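Local structure of D-3-phosphoglycerate dehydrogenase oxidoreductase protein (Ralstonia solanacearum, 3GG9) at residues D19-S22 and E28-V31; A121-I126 and T244-N249; F166-I171 and E196-D201; E279-L284 and T298-Y303. The protein probably catalyses the NAD-dependent oxidation of D-3-phosphoglycerate. One frame throughout, in Å; residues are numbered along the deposited sequence. Where two conformers were deposited one is given.

Interaction 1: D19-S22 and E28-V31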
loop_
_atom_site.group_PDB
_atom_site.type_symbol
_atom_site.label_atom_id
_atom_site.label_comp_id
_atom_site.label_asym_id
_atom_site.label_seq_id
_atom_site.Cartn_x
_atom_site.Cartn_y
_atom_site.Cartn_z
ATOM N N ASP A 19 22.090 -14.457 -3.373
ATOM C CA ASP A 19 23.536 -14.382 -3.600
ATOM C C ASP A 19 24.316 -15.086 -2.499
ATOM O O ASP A 19 25.308 -15.750 -2.775
ATOM C CB ASP A 19 24.016 -12.935 -3.685
ATOM C CG ASP A 19 23.499 -12.204 -4.932
ATOM O OD1 ASP A 19 22.983 -12.849 -5.875
ATOM O OD2 ASP A 19 23.599 -10.962 -4.959
ATOM N N CYS A 20 23.846 -14.961 -1.254
ATOM C CA CYS A 20 24.558 -15.510 -0.106
ATOM C C CYS A 20 24.522 -17.046 -0.011
ATOM O O CYS A 20 25.309 -17.618 0.715
ATOM C CB CYS A 20 24.071 -14.866 1.204
ATOM S SG CYS A 20 22.418 -15.380 1.710
ATOM N N PHE A 21 23.615 -17.706 -0.728
ATOM C CA PHE A 21 23.532 -19.171 -0.707
ATOM C C PHE A 21 24.857 -19.871 -1.072
ATOM O O PHE A 21 25.119 -20.997 -0.618
ATOM C CB PHE A 21 22.444 -19.647 -1.651
ATOM C CG PHE A 21 22.013 -21.054 -1.401
ATOM C CD1 PHE A 21 21.258 -21.370 -0.275
ATOM C CD2 PHE A 21 22.356 -22.065 -2.290
ATOM C CE1 PHE A 21 20.855 -22.682 -0.040
ATOM C CE2 PHE A 21 21.954 -23.393 -2.064
ATOM C CZ PHE A 21 21.206 -23.695 -0.949
ATOM N N SER A 22 25.689 -19.188 -1.868
ATOM C CA SER A 22 26.986 -19.737 -2.291
ATOM C C SER A 22 27.967 -19.873 -1.130
ATOM O O SER A 22 28.981 -20.579 -1.242
ATOM C CB SER A 22 27.605 -18.909 -3.425
ATOM O OG SER A 22 28.793 -19.532 -3.905
ATOM N N GLU A 28 26.207 -29.856 1.976
ATOM C CA GLU A 28 25.005 -30.372 1.341
ATOM C C GLU A 28 23.783 -29.721 2.010
ATOM O O GLU A 28 23.564 -29.888 3.214
ATOM C CB GLU A 28 24.980 -31.888 1.498
ATOM C CG GLU A 28 23.797 -32.601 0.887
ATOM C CD GLU A 28 23.776 -34.095 1.239
ATOM O OE1 GLU A 28 22.670 -34.645 1.428
ATOM O OE2 GLU A 28 24.862 -34.716 1.344
ATOM N N VAL A 29 23.012 -28.959 1.233
ATOM C CA VAL A 29 21.896 -28.148 1.761
ATOM C C VAL A 29 20.572 -28.587 1.164
ATOM O O VAL A 29 20.433 -28.685 -0.056
ATOM C CB VAL A 29 22.081 -26.638 1.476
ATOM C CG1 VAL A 29 21.022 -25.799 2.226
ATOM C CG2 VAL A 29 23.452 -26.182 1.868
ATOM N N LYS A 30 19.607 -28.859 2.032
ATOM C CA LYS A 30 18.242 -29.112 1.614
ATOM C C LYS A 30 17.362 -27.980 2.145
ATOM O O LYS A 30 17.386 -27.669 3.329
ATOM C CB LYS A 30 17.755 -30.473 2.136
ATOM C CG LYS A 30 16.343 -30.867 1.678
ATOM C CD LYS A 30 16.243 -30.912 0.157
ATOM C CE LYS A 30 14.840 -30.602 -0.339
ATOM N NZ LYS A 30 13.948 -31.791 -0.303
ATOM N N VAL A 31 16.600 -27.352 1.258
ATOM C CA VAL A 31 15.669 -26.316 1.671
ATOM C C VAL A 31 14.270 -26.903 1.557
ATOM O O VAL A 31 13.892 -27.414 0.503
ATOM C CB VAL A 31 15.772 -25.055 0.795
ATOM C CG1 VAL A 31 14.815 -23.975 1.304
ATOM C CG2 VAL A 31 17.222 -24.515 0.732
#

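Interaction 2: A121-I126 and T244-N249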
loop_
_atom_site.group_PDB
_atom_site.type_symbol
_atom_site.label_atom_id
_atom_site.label_comp_id
_atom_site.label_asym_id
_atom_site.label_seq_id
_atom_site.Cartn_x
_atom_site.Cartn_y
_atom_site.Cartn_z
ATOM N N ALA A 121 -2.454 0.748 2.200
ATOM C CA ALA A 121 -3.299 -0.205 1.491
ATOM C C ALA A 121 -4.676 -0.196 2.127
ATOM O O ALA A 121 -5.666 -0.069 1.426
ATOM C CB ALA A 121 -2.683 -1.602 1.513
ATOM N N ALA A 122 -4.725 -0.253 3.458
ATOM C CA ALA A 122 -6.007 -0.232 4.191
ATOM C C ALA A 122 -6.740 1.108 4.067
ATOM O O ALA A 122 -7.911 1.159 3.688
ATOM C CB ALA A 122 -5.770 -0.612 5.660
ATOM N N GLN A 123 -6.048 2.220 4.309
ATOM C CA GLN A 123 -6.749 3.517 4.264
ATOM C C GLN A 123 -7.291 3.867 2.879
ATOM O O GLN A 123 -8.220 4.673 2.757
ATOM C CB GLN A 123 -5.843 4.668 4.765
ATOM C CG GLN A 123 -5.614 4.687 6.291
ATOM C CD GLN A 123 -6.933 4.711 7.111
ATOM O OE1 GLN A 123 -7.681 3.731 7.147
ATOM N NE2 GLN A 123 -7.203 5.830 7.761
ATOM N N ARG A 124 -6.699 3.287 1.833
ATOM C CA ARG A 124 -7.182 3.556 0.484
ATOM C C ARG A 124 -7.973 2.403 -0.096
ATOM O O ARG A 124 -8.348 2.437 -1.283
ATOM C CB ARG A 124 -6.062 3.968 -0.477
ATOM C CG ARG A 124 -5.475 5.399 -0.197
ATOM C CD ARG A 124 -6.569 6.502 -0.087
ATOM N NE ARG A 124 -7.034 6.985 -1.395
ATOM C CZ ARG A 124 -6.590 8.079 -2.009
ATOM N NH1 ARG A 124 -5.637 8.829 -1.454
ATOM N NH2 ARG A 124 -7.097 8.406 -3.195
ATOM N N ARG A 125 -8.192 1.394 0.736
ATOM C CA ARG A 125 -8.997 0.189 0.379
ATOM C C ARG A 125 -8.491 -0.509 -0.873
ATOM O O ARG A 125 -9.258 -1.047 -1.671
ATOM C CB ARG A 125 -10.494 0.519 0.308
ATOM C CG ARG A 125 -11.104 0.908 1.659
ATOM C CD ARG A 125 -10.961 2.405 1.984
ATOM N NE ARG A 125 -11.779 2.819 3.124
ATOM C CZ ARG A 125 -11.387 2.831 4.399
ATOM N NH1 ARG A 125 -12.224 3.255 5.325
ATOM N NH2 ARG A 125 -10.166 2.454 4.764
ATOM N N ILE A 126 -7.172 -0.495 -1.035
ATOM C CA ILE A 126 -6.553 -1.050 -2.215
ATOM C C ILE A 126 -6.874 -2.540 -2.510
ATOM O O ILE A 126 -7.300 -2.807 -3.617
ATOM C CB ILE A 126 -5.064 -0.728 -2.279
ATOM C CG1 ILE A 126 -4.922 0.790 -2.354
ATOM C CG2 ILE A 126 -4.397 -1.464 -3.446
ATOM C CD1 ILE A 126 -3.509 1.240 -2.526
ATOM N N THR A 244 -14.383 4.886 12.570
ATOM C CA THR A 244 -13.660 5.036 11.301
ATOM C C THR A 244 -12.155 4.686 11.403
ATOM O O THR A 244 -11.393 4.834 10.419
ATOM C CB THR A 244 -13.705 6.499 10.847
ATOM O OG1 THR A 244 -13.282 7.337 11.938
ATOM C CG2 THR A 244 -15.105 6.891 10.380
ATOM N N ALA A 245 -11.746 4.260 12.592
ATOM C CA ALA A 245 -10.350 4.014 12.921
ATOM C C ALA A 245 -9.796 2.718 12.357
ATOM O O ALA A 245 -10.516 1.722 12.202
ATOM C CB ALA A 245 -10.146 4.072 14.427
ATOM N N LEU A 246 -8.508 2.759 12.030
ATOM C CA LEU A 246 -7.755 1.585 11.575
ATOM C C LEU A 246 -6.762 1.045 12.633
ATOM O O LEU A 246 -5.901 1.772 13.159
ATOM C CB LEU A 246 -7.066 1.888 10.239
ATOM C CG LEU A 246 -5.989 0.897 9.769
ATOM C CD1 LEU A 246 -6.671 -0.366 9.257
ATOM C CD2 LEU A 246 -5.100 1.557 8.677
ATOM N N PHE A 247 -6.902 -0.231 12.966
ATOM C CA PHE A 247 -5.960 -0.894 13.862
ATOM C C PHE A 247 -4.943 -1.717 13.067
ATOM O O PHE A 247 -5.329 -2.587 12.297
ATOM C CB PHE A 247 -6.706 -1.805 14.841
ATOM C CG PHE A 247 -5.794 -2.561 15.769
ATOM C CD1 PHE A 247 -5.165 -1.911 16.830
ATOM C CD2 PHE A 247 -5.546 -3.909 15.574
ATOM C CE1 PHE A 247 -4.332 -2.615 17.689
ATOM C CE2 PHE A 247 -4.715 -4.618 16.420
ATOM C CZ PHE A 247 -4.106 -3.967 17.487
ATOM N N VAL A 248 -3.645 -1.437 13.243
ATOM C CA VAL A 248 -2.589 -2.162 12.519
ATOM C C VAL A 248 -1.726 -2.981 13.477
ATOM O O VAL A 248 -1.240 -2.474 14.493
ATOM C CB VAL A 248 -1.671 -1.198 11.655
ATOM C CG1 VAL A 248 -0.654 -1.988 10.834
ATOM C CG2 VAL A 248 -2.515 -0.306 10.724
ATOM N N ASN A 249 -1.519 -4.250 13.149
ATOM C CA ASN A 249 -0.635 -5.094 13.951
ATOM C C ASN A 249 0.249 -5.956 13.072
ATOM O O ASN A 249 -0.182 -6.994 12.568
ATOM C CB ASN A 249 -1.436 -5.970 14.942
ATOM C CG ASN A 249 -0.537 -6.737 15.913
ATOM O OD1 ASN A 249 0.669 -6.508 15.995
ATOM N ND2 ASN A 249 -1.127 -7.658 16.644
HETATM O O HOH W 1 -9.123 5.993 10.008
HETATM O O HOH W 2 -10.171 3.494 7.839
#

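Interaction 3: F166-I171 and E196-D201. With SO4 (sulfate ion), chain F.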
loop_
_atom_site.group_PDB
_atom_site.type_symbol
_atom_site.label_atom_id
_atom_site.label_comp_id
_atom_site.label_asym_id
_atom_site.label_seq_id
_atom_site.Cartn_x
_atom_site.Cartn_y
_atom_site.Cartn_z
ATOM N N PHE A 166 1.908 2.585 19.412
ATOM C CA PHE A 166 2.036 1.820 20.653
ATOM C C PHE A 166 3.354 1.013 20.675
ATOM O O PHE A 166 3.411 -0.112 20.166
ATOM C CB PHE A 166 0.796 0.910 20.816
ATOM C CG PHE A 166 0.590 0.348 22.216
ATOM C CD1 PHE A 166 -0.630 -0.243 22.548
ATOM C CD2 PHE A 166 1.579 0.428 23.210
ATOM C CE1 PHE A 166 -0.852 -0.784 23.832
ATOM C CE2 PHE A 166 1.373 -0.102 24.491
ATOM C CZ PHE A 166 0.148 -0.712 24.804
ATOM N N GLY A 167 4.394 1.588 21.295
ATOM C CA GLY A 167 5.729 0.969 21.368
ATOM C C GLY A 167 6.700 1.740 20.506
ATOM O O GLY A 167 6.474 1.937 19.311
ATOM N N TYR A 168 7.789 2.187 21.101
ATOM C CA TYR A 168 8.709 3.047 20.385
ATOM C C TYR A 168 10.125 2.454 20.388
ATOM O O TYR A 168 11.098 3.102 20.780
ATOM C CB TYR A 168 8.613 4.460 20.964
ATOM C CG TYR A 168 9.212 5.570 20.101
ATOM C CD1 TYR A 168 8.545 6.062 18.970
ATOM C CD2 TYR A 168 10.435 6.131 20.437
ATOM C CE1 TYR A 168 9.105 7.076 18.188
ATOM C CE2 TYR A 168 11.007 7.135 19.661
ATOM C CZ TYR A 168 10.335 7.606 18.550
ATOM O OH TYR A 168 10.922 8.605 17.807
ATOM N N GLY A 169 10.225 1.208 19.922
ATOM C CA GLY A 169 11.517 0.552 19.674
ATOM C C GLY A 169 11.996 0.990 18.292
ATOM O O GLY A 169 11.516 1.972 17.764
ATOM N N LYS A 170 12.923 0.259 17.695
ATOM C CA LYS A 170 13.445 0.633 16.368
ATOM C C LYS A 170 12.377 0.670 15.250
ATOM O O LYS A 170 12.388 1.573 14.423
ATOM C CB LYS A 170 14.595 -0.291 15.979
ATOM C CG LYS A 170 15.847 -0.103 16.813
ATOM C CD LYS A 170 16.886 -1.121 16.385
ATOM C CE LYS A 170 17.951 -1.345 17.452
ATOM N NZ LYS A 170 18.680 -2.626 17.190
ATOM N N ILE A 171 11.464 -0.305 15.223
ATOM C CA ILE A 171 10.373 -0.289 14.240
ATOM C C ILE A 171 9.378 0.853 14.459
ATOM O O ILE A 171 9.050 1.570 13.518
ATOM C CB ILE A 171 9.633 -1.669 14.150
ATOM C CG1 ILE A 171 10.670 -2.738 13.848
ATOM C CG2 ILE A 171 8.577 -1.656 13.003
ATOM C CD1 ILE A 171 10.168 -4.152 13.827
ATOM N N GLU A 196 10.343 8.395 26.841
ATOM C CA GLU A 196 11.483 9.315 26.986
ATOM C C GLU A 196 12.154 9.530 25.636
ATOM O O GLU A 196 12.468 10.662 25.260
ATOM C CB GLU A 196 12.494 8.795 28.026
ATOM C CG GLU A 196 12.023 8.845 29.491
ATOM C CD GLU A 196 13.073 8.318 30.502
ATOM O OE1 GLU A 196 12.695 7.974 31.648
ATOM O OE2 GLU A 196 14.278 8.250 30.164
ATOM N N ARG A 197 12.346 8.431 24.916
ATOM C CA ARG A 197 12.966 8.481 23.600
ATOM C C ARG A 197 12.051 9.170 22.585
ATOM O O ARG A 197 12.533 9.883 21.713
ATOM C CB ARG A 197 13.386 7.079 23.147
ATOM C CG ARG A 197 14.526 6.502 23.984
ATOM C CD ARG A 197 15.115 5.224 23.393
ATOM N NE ARG A 197 14.506 4.020 23.960
ATOM C CZ ARG A 197 14.932 3.401 25.059
ATOM N NH1 ARG A 197 15.981 3.864 25.733
ATOM N NH2 ARG A 197 14.302 2.313 25.489
ATOM N N ALA A 198 10.734 8.970 22.716
ATOM C CA ALA A 198 9.764 9.680 21.876
ATOM C C ALA A 198 9.810 11.203 22.084
ATOM O O ALA A 198 9.898 11.944 21.107
ATOM C CB ALA A 198 8.358 9.149 22.085
ATOM N N ARG A 199 9.776 11.652 23.343
ATOM C CA ARG A 199 9.907 13.077 23.691
ATOM C C ARG A 199 11.217 13.701 23.198
ATOM O O ARG A 199 11.227 14.844 22.752
ATOM C CB ARG A 199 9.742 13.318 25.199
ATOM C CG ARG A 199 8.331 12.989 25.704
ATOM C CD ARG A 199 8.041 13.492 27.103
ATOM N NE ARG A 199 6.719 13.074 27.576
ATOM C CZ ARG A 199 6.494 12.105 28.463
ATOM N NH1 ARG A 199 5.253 11.810 28.821
ATOM N NH2 ARG A 199 7.497 11.423 28.997
ATOM N N ALA A 200 12.301 12.936 23.257
ATOM C CA ALA A 200 13.611 13.385 22.793
ATOM C C ALA A 200 13.652 13.536 21.278
ATOM O O ALA A 200 14.384 14.379 20.764
ATOM C CB ALA A 200 14.702 12.428 23.262
ATOM N N ASP A 201 12.860 12.714 20.581
ATOM C CA ASP A 201 12.729 12.744 19.121
ATOM C C ASP A 201 11.692 13.755 18.613
ATOM O O ASP A 201 11.455 13.855 17.407
ATOM C CB ASP A 201 12.340 11.359 18.604
ATOM C CG ASP A 201 13.497 10.386 18.581
ATOM O OD1 ASP A 201 14.670 10.795 18.737
ATOM O OD2 ASP A 201 13.230 9.186 18.389
HETATM S S SO4 F . 12.256 -3.348 18.040
HETATM O O1 SO4 F . 12.996 -4.156 17.075
HETATM O O2 SO4 F . 11.679 -4.189 19.102
HETATM O O3 SO4 F . 13.210 -2.414 18.647
HETATM O O4 SO4 F . 11.150 -2.663 17.356
#

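Interaction 4: E279-L284 and T298-Y303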
loop_
_atom_site.group_PDB
_atom_site.type_symbol
_atom_site.label_atom_id
_atom_site.label_comp_id
_atom_site.label_asym_id
_atom_site.label_seq_id
_atom_site.Cartn_x
_atom_site.Cartn_y
_atom_site.Cartn_z
ATOM N N GLU A 279 -1.958 -16.170 15.421
ATOM C CA GLU A 279 -1.564 -17.037 16.545
ATOM C C GLU A 279 -0.978 -18.357 16.063
ATOM O O GLU A 279 -0.046 -18.894 16.655
ATOM C CB GLU A 279 -2.744 -17.335 17.469
ATOM C CG GLU A 279 -3.233 -16.162 18.285
ATOM C CD GLU A 279 -4.258 -15.344 17.543
ATOM O OE1 GLU A 279 -4.604 -15.717 16.396
ATOM O OE2 GLU A 279 -4.723 -14.334 18.110
ATOM N N THR A 280 -1.549 -18.877 14.985
ATOM C CA THR A 280 -1.070 -20.094 14.371
ATOM C C THR A 280 -0.714 -19.763 12.933
ATOM O O THR A 280 -1.494 -19.119 12.239
ATOM C CB THR A 280 -2.169 -21.188 14.416
ATOM O OG1 THR A 280 -2.409 -21.550 15.783
ATOM C CG2 THR A 280 -1.754 -22.419 13.649
ATOM N N GLU A 281 0.474 -20.178 12.505
ATOM C CA GLU A 281 0.958 -19.975 11.149
ATOM C C GLU A 281 1.655 -21.284 10.759
ATOM O O GLU A 281 2.276 -21.916 11.612
ATOM C CB GLU A 281 1.927 -18.774 11.096
ATOM C CG GLU A 281 1.244 -17.398 11.343
ATOM C CD GLU A 281 2.230 -16.247 11.557
ATOM O OE1 GLU A 281 3.428 -16.424 11.303
ATOM O OE2 GLU A 281 1.809 -15.158 11.982
ATOM N N PRO A 282 1.532 -21.727 9.488
ATOM C CA PRO A 282 0.783 -21.137 8.386
ATOM C C PRO A 282 -0.730 -21.330 8.490
ATOM O O PRO A 282 -1.212 -22.243 9.173
ATOM C CB PRO A 282 1.332 -21.861 7.154
ATOM C CG PRO A 282 1.925 -23.083 7.643
ATOM C CD PRO A 282 2.262 -22.936 9.072
ATOM N N ILE A 283 -1.452 -20.434 7.842
ATOM C CA ILE A 283 -2.903 -20.507 7.713
ATOM C C ILE A 283 -3.188 -21.112 6.331
ATOM O O ILE A 283 -3.036 -20.429 5.311
ATOM C CB ILE A 283 -3.540 -19.087 7.832
ATOM C CG1 ILE A 283 -3.235 -18.441 9.197
ATOM C CG2 ILE A 283 -5.052 -19.125 7.558
ATOM C CD1 ILE A 283 -4.153 -18.893 10.313
ATOM N N LEU A 284 -3.564 -22.393 6.302
ATOM C CA LEU A 284 -3.785 -23.126 5.048
ATOM C C LEU A 284 -5.244 -23.471 4.845
ATOM O O LEU A 284 -5.657 -23.850 3.746
ATOM C CB LEU A 284 -2.944 -24.410 5.000
ATOM C CG LEU A 284 -1.412 -24.304 5.030
ATOM C CD1 LEU A 284 -0.778 -25.666 4.782
ATOM C CD2 LEU A 284 -0.926 -23.305 4.010
ATOM N N THR A 298 -2.206 -10.054 5.584
ATOM C CA THR A 298 -1.093 -10.557 4.812
ATOM C C THR A 298 -0.425 -11.670 5.592
ATOM O O THR A 298 -0.499 -11.709 6.840
ATOM C CB THR A 298 -0.055 -9.437 4.571
ATOM O OG1 THR A 298 0.187 -8.810 5.826
ATOM C CG2 THR A 298 -0.613 -8.436 3.592
ATOM N N PRO A 299 0.238 -12.596 4.871
ATOM C CA PRO A 299 0.770 -13.787 5.515
ATOM C C PRO A 299 2.170 -13.639 6.107
ATOM O O PRO A 299 3.126 -14.251 5.623
ATOM C CB PRO A 299 0.756 -14.816 4.373
ATOM C CG PRO A 299 1.032 -13.983 3.168
ATOM C CD PRO A 299 0.397 -12.645 3.408
ATOM N N HIS A 300 2.274 -12.832 7.148
ATOM C CA HIS A 300 3.509 -12.651 7.884
ATOM C C HIS A 300 4.690 -12.352 6.972
ATOM O O HIS A 300 5.698 -13.070 7.006
ATOM C CB HIS A 300 3.805 -13.826 8.824
ATOM C CG HIS A 300 4.692 -13.459 9.974
ATOM N ND1 HIS A 300 4.830 -14.242 11.096
ATOM C CD2 HIS A 300 5.480 -12.374 10.173
ATOM C CE1 HIS A 300 5.665 -13.656 11.938
ATOM N NE2 HIS A 300 6.086 -12.529 11.393
ATOM N N ILE A 301 4.531 -11.306 6.166
ATOM C CA ILE A 301 5.557 -10.879 5.167
ATOM C C ILE A 301 6.408 -9.687 5.600
ATOM O O ILE A 301 7.261 -9.198 4.830
ATOM C CB ILE A 301 4.913 -10.601 3.799
ATOM C CG1 ILE A 301 3.748 -9.582 3.932
ATOM C CG2 ILE A 301 4.472 -11.938 3.174
ATOM C CD1 ILE A 301 3.040 -9.212 2.609
ATOM N N GLY A 302 6.201 -9.220 6.826
ATOM C CA GLY A 302 7.061 -8.152 7.401
ATOM C C GLY A 302 8.551 -8.270 7.064
ATOM O O GLY A 302 9.129 -7.314 6.584
ATOM N N TYR A 303 9.153 -9.447 7.266
ATOM C CA TYR A 303 10.598 -9.641 7.027
ATOM C C TYR A 303 10.903 -10.348 5.709
ATOM O O TYR A 303 12.075 -10.548 5.369
ATOM C CB TYR A 303 11.259 -10.404 8.191
ATOM C CG TYR A 303 11.142 -9.674 9.498
ATOM C CD1 TYR A 303 12.147 -8.811 9.922
ATOM C CD2 TYR A 303 10.017 -9.826 10.303
ATOM C CE1 TYR A 303 12.032 -8.134 11.098
ATOM C CE2 TYR A 303 9.893 -9.142 11.494
ATOM C CZ TYR A 303 10.893 -8.289 11.879
ATOM O OH TYR A 303 10.747 -7.615 13.059
#

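Interaction 1: D19-S22 and E28-V31
Phe-21, in the short 3-10 segment 19-22, faces Val-29 of strand 28-31 across a wide gap, their CA atoms 9.5 Å apart, so the two backbones meet through side chains and not through main-chain hydrogen bonds. The aromatic ring spans that distance. With CG anti to the backbone N (chi1 -163°), the ring is carried outward from the 3-10 turn until its far end comes up against the strand, the phenylalanine and the two valines approaching from opposite directions. Phe-21 CZ lies 3.8 Å from Val-29 CG1, and the neighbouring ring atom Phe-21 CE1 is almost as close to that methyl, at 3.9 Å. Two residues along, Val-31 points the same way and sets its CG2 4.1 Å from Phe-21 CE1, so that a pair of valines on one side of the strand receives the ring end. All these distances are ordinary apolar separations, and the 103 Å² buried in total is consistent with a small hydrophobic contact near the surface. Glu-310 of helix 306-324 accepts hydrogen bonds from Asp-19 N and Cys-20 N, holding the start of the turn, while Phe-317 of the same helix touches the Phe-21 side chain. Strand 28-31 is an outermost strand of the five-stranded parallel sheet, next to strand 4-7; the sheet's 2-1-3-4-5 order is that of the flavodoxin-like substrate-binding domain of this dehydrogenase family.

Interaction 2: A121-I126 and T244-N249
Ala-122 and Leu-246 form the tight part of this contact: the Ala-122 CB methyl sits against the leucine fork, 3.7 Å from Leu-246 CD1 and 3.8 Å from Leu-246 CD2. Gln-123 lies alongside, its chain bent at chi2 (-55°), and slides past the leucine in the opposite direction, which leaves OE1 3.7 Å from Leu-246 CB. Beyond the leucine the packing gives way to water. One water accepts from Gln-123 NE2 at 3.0 Å and is hydrogen-bonded to Thr-244 O; a second joins Gln-123 OE1, at 2.6 Å, to Thr-244 O and Arg-125 NH2. The amide therefore reaches Thr-244 O, at the start of segment 244-249, through two bound waters, one at each of its polar atoms. Arg-125, whose positive phi (55°) closes helix 109-123 in a Schellman motif, folds back to give Ala-122 O a second donor: NH2 at 2.8 Å (N-H...O 147°) and the backbone N at 3.0 Å reach that oxygen from opposite faces of its plane. The helix end thus rests on the parallel sheet of the NAD-binding domain, Ala-122 also touching strand 272-275 and Gln-123 strand 218-221, which flank strand 246-249.

Interaction 3: F166-I171 and E196-D201
Tyr-168 meets helix 192-200 from within a glycine-rich turn, Gly-167, Gly-169 and Gly-172, that fits the GxGxxG pattern of a Rossmann-type nucleotide-binding fold and joins strand 162-166 to helix 170-181. Phe-166 ends the strand, and Gly-167 then turns the chain with a positive phi of 110°. Next comes Tyr-168, through which every contact across the two segments runs. A chi1 of -164° swings its side chain away from its own backbone nitrogen, which lays the ring against segment 196-201. Ala-198 CB sits over the centre of one ring face, 4.0 Å from the centroid, a CH-pi contact, and Tyr-168 CD2 comes 4.1 Å from Arg-197 CB. At the far end of the ring, Tyr-168 OH donates a very short hydrogen bond of 2.5 Å to Asp-201 OD2, which lies close to the ring plane although ring and carboxylate planes are well apart in orientation. Gln-173 of helix 170-181 also touches Tyr-168 and Asp-201. Gly-169 then occupies the N-cap position, and Gly-169 CA passes 3.6 Å from sulfate O3. The sulfate, probably from the crystallisation liquor and also bound by Arg-224, sits at the helix start, the place where dinucleotide phosphates bind in folds of this kind. Lys-170 N gives sulfate O3 a bond of 2.9 Å, and Ile-171 N reaches sulfate O4 at 3.2 Å with an N-H...O angle of 167°.

Interaction 4: E279-L284 and T298-Y303
Glu-281 and His-300 meet at about a right angle, the carboxylate plane turned 82° from the imidazole plane. The carboxylate approaches the ring at its edge: OE1 lies practically in the imidazole plane and accepts a hydrogen bond from His-300 ND1 at 2.6 Å, with a nearly straight N-H...O angle of 169°. OE1 uses its syn lone pair, on the side of the other oxygen. The second oxygen, Glu-281 OE2, accepts from the backbone N of Phe-278, so both carboxylate oxygens are tied and the rotation of the group is restrained. Glu-281 reaches across with its chain extended beyond CG, while on the other side the chi2 of His-300 (164°) presents the ND1 edge of the ring. The pair lies at two unusual backbone sites: His-300 has left-handed phi and psi just after the inverse gamma turn centred on Pro-299, and a cis peptide bond follows Glu-281. A histidine-glutamate pair is a known active-site feature of D-2-hydroxyacid dehydrogenases, and this geometry is consistent with such a pair. Trp-138 of the second subunit packs on Glu-281. Segment 279-284 belongs to the loop between strands 272-275 and 295-297, whereas segment 298-303 leaves strand 295-297, donates from Ile-301 N and Gly-302 N to the Asp-276 carboxylate, packs on helix 109-123, and leads into helix 306-324.

Interaction 2 is the buried one of the four and interaction 3 is partly buried; interactions 1 and 4 join partly exposed residues, interaction 1 far out in the chain and interaction 4 near its middle, beside the second subunit. Their chemistry differs accordingly: interaction 1 is apolar, interaction 2 combines close methyl packing with water bridges, interaction 3 pairs a ring face with a hydroxyl-carboxylate bond, and interaction 4 rests on one histidine-carboxylate bond. Interactions 2 and 3 draw on the same seven-stranded sheet, whose last strand leads into interaction 4. Interactions 3 and 4 touch, Ile-171 CD1 lying 3.6 Å from Tyr-303 OH. Across the dimer, Arg-124 bonds to Ile-301 and Gly-302, joining segment 121-126 of one subunit to segment 298-303 of the other.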